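Local coordinates for Rik1-associated factor 1 (Schizosaccharomyces pombe, PDB 4O9D), which is a component of the Clr4 methyltransferase complex, which ubiquitylates and methylates histone H3 to establish heterochromatin, at residues Glu234-Leu239 against Ala250-Leu255. Residues are numbered along the deposited sequence; the frame is centred on the assembly and turned at random.
Sequences EAFTSL and ASSNTL
Ala235 pairs with Asn253 through two backbone bonds, where the strands of a beta hairpin run antiparallel, 141° between their directions. Asn253 N to Ala235 O is 2.8 Å. The register then slips by one residue at a beta bulge. Both Thr237 N and Phe236 CA turn to Ser251 O, and the N-H bond is nearly straight at 171°. Beyond the bulge, Ser251 N bonds to Ser238 O. Phe236, Leu239, Ala250 and Ser252 share one face of the sheet. Ser252 CB sits over the centre of the Phe236 ring, 3.8 Å from its centroid, a CH-pi contact. Ala250 CB meets the edge of the same ring and touches Leu239 CD2 at 3.5 Å. Leu185 and Leu215 of the preceding blade cover Phe236 and Leu239. Ser252 OG donates to Glu234 OE1 at 2.8 Å, coming from above the carboxylate plane. The extended Glu234 chain runs beside Thr254 CG2, and Tyr261 OH also bonds to OE1. With an alanine in place of Glu234, the hydroxyls of Ser252 and Tyr261 would probably lose their shared acceptor. On the other face, Ser251 OG donates to Thr237 OG1 at 2.7 Å. Thr237 CG2 lies 3.5 Å from Asn253 ND2. Thr237 and Asn253 bond to Ile281, Asn253 also to Asp280, and Ser238 OG to Ala284 N. The hairpin forms the two inner strands of one blade of the beta-propeller domain. Phe236, Leu239 and Ala250 pack on the preceding blade; Thr237, Ser238 and Asn253 bond toward the next; the Glu234-Ser252-Tyr261 group stays within the blade.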
loop_
_atom_site.group_PDB
_atom_site.type_symbol
_atom_site.label_atom_id
_atom_site.label_comp_id
_atom_site.label_asym_id
_atom_site.label_seq_id
_atom_site.Cartn_x
_atom_site.Cartn_y
_atom_site.Cartn_z
ATOM N N GLU A 234 -19.334 -6.651 -2.844
ATOM C CA GLU A 234 -18.982 -5.239 -2.988
ATOM C C GLU A 234 -17.485 -5.227 -3.335
ATOM O O GLU A 234 -16.760 -6.163 -2.990
ATOM C CB GLU A 234 -19.214 -4.472 -1.670
ATOM C CG GLU A 234 -20.669 -4.542 -1.145
ATOM C CD GLU A 234 -20.836 -4.064 0.302
ATOM O OE1 GLU A 234 -19.834 -3.835 1.030
ATOM O OE2 GLU A 234 -21.998 -3.940 0.717
ATOM N N ALA A 235 -17.036 -4.181 -4.014
ATOM C CA ALA A 235 -15.645 -4.076 -4.458
ATOM C C ALA A 235 -14.794 -3.509 -3.331
ATOM O O ALA A 235 -14.878 -2.315 -3.008
ATOM C CB ALA A 235 -15.546 -3.184 -5.687
ATOM N N PHE A 236 -13.955 -4.352 -2.755
ATOM C CA PHE A 236 -13.093 -3.924 -1.676
ATOM C C PHE A 236 -11.880 -3.184 -2.209
ATOM O O PHE A 236 -11.269 -3.592 -3.195
ATOM C CB PHE A 236 -12.724 -5.099 -0.775
ATOM C CG PHE A 236 -13.846 -5.487 0.130
ATOM C CD1 PHE A 236 -14.926 -6.203 -0.358
ATOM C CD2 PHE A 236 -13.861 -5.075 1.445
ATOM C CE1 PHE A 236 -15.997 -6.505 0.462
ATOM C CE2 PHE A 236 -14.930 -5.377 2.266
ATOM C CZ PHE A 236 -15.990 -6.084 1.785
ATOM N N THR A 237 -11.573 -2.077 -1.538
ATOM C CA THR A 237 -10.602 -1.113 -2.001
ATOM C C THR A 237 -9.415 -0.978 -1.057
ATOM O O THR A 237 -8.355 -0.557 -1.476
ATOM C CB THR A 237 -11.237 0.302 -2.189
ATOM O OG1 THR A 237 -11.809 0.779 -0.952
ATOM C CG2 THR A 237 -12.321 0.280 -3.272
ATOM N N SER A 238 -9.567 -1.341 0.211
ATOM C CA SER A 238 -8.471 -1.093 1.126
ATOM C C SER A 238 -8.587 -1.933 2.407
ATOM O O SER A 238 -9.676 -2.163 2.882
ATOM C CB SER A 238 -8.485 0.411 1.459
ATOM O OG SER A 238 -7.764 0.687 2.621
ATOM N N LEU A 239 -7.448 -2.368 2.943
ATOM C CA LEU A 239 -7.372 -3.209 4.146
ATOM C C LEU A 239 -6.318 -2.606 5.029
ATOM O O LEU A 239 -5.222 -2.260 4.543
ATOM C CB LEU A 239 -6.893 -4.642 3.799
ATOM C CG LEU A 239 -7.733 -5.585 2.955
ATOM C CD1 LEU A 239 -7.029 -6.992 2.862
ATOM C CD2 LEU A 239 -9.114 -5.778 3.524
ATOM N N ALA A 250 -11.712 -2.866 6.602
ATOM C CA ALA A 250 -11.750 -3.061 5.164
ATOM C C ALA A 250 -12.781 -2.125 4.586
ATOM O O ALA A 250 -13.889 -2.041 5.106
ATOM C CB ALA A 250 -12.130 -4.461 4.846
ATOM N N SER A 251 -12.445 -1.446 3.500
ATOM C CA SER A 251 -13.410 -0.547 2.873
ATOM C C SER A 251 -13.852 -1.106 1.528
ATOM O O SER A 251 -13.096 -1.775 0.847
ATOM C CB SER A 251 -12.818 0.859 2.695
ATOM O OG SER A 251 -11.684 0.840 1.792
ATOM N N SER A 252 -15.089 -0.815 1.136
ATOM C CA SER A 252 -15.549 -1.186 -0.186
ATOM C C SER A 252 -16.349 -0.060 -0.853
ATOM O O SER A 252 -16.859 0.835 -0.176
ATOM C CB SER A 252 -16.441 -2.430 -0.081
ATOM O OG SER A 252 -17.622 -2.101 0.668
ATOM N N ASN A 253 -16.437 -0.126 -2.184
ATOM C CA ASN A 253 -17.374 0.684 -2.962
ATOM C C ASN A 253 -18.581 -0.207 -3.304
ATOM O O ASN A 253 -18.406 -1.408 -3.558
ATOM C CB ASN A 253 -16.718 1.183 -4.264
ATOM C CG ASN A 253 -15.533 2.142 -4.012
ATOM O OD1 ASN A 253 -15.418 2.737 -2.943
ATOM N ND2 ASN A 253 -14.659 2.271 -4.996
ATOM N N THR A 254 -19.785 0.372 -3.306
ATOM C CA THR A 254 -21.029 -0.385 -3.513
ATOM C C THR A 254 -21.764 0.203 -4.712
ATOM O O THR A 254 -21.239 1.093 -5.377
ATOM C CB THR A 254 -21.939 -0.343 -2.255
ATOM O OG1 THR A 254 -22.618 0.913 -2.185
ATOM C CG2 THR A 254 -21.122 -0.545 -0.983
ATOM N N LEU A 255 -22.961 -0.263 -5.010
ATOM C CA LEU A 255 -23.697 0.334 -6.111
ATOM C C LEU A 255 -23.967 1.829 -5.832
ATOM O O LEU A 255 -23.838 2.656 -6.698
ATOM C CB LEU A 255 -24.971 -0.433 -6.424
ATOM C CG LEU A 255 -24.876 -1.890 -6.873
ATOM C CD1 LEU A 255 -26.229 -2.514 -7.159
ATOM C CD2 LEU A 255 -23.960 -2.096 -8.031
#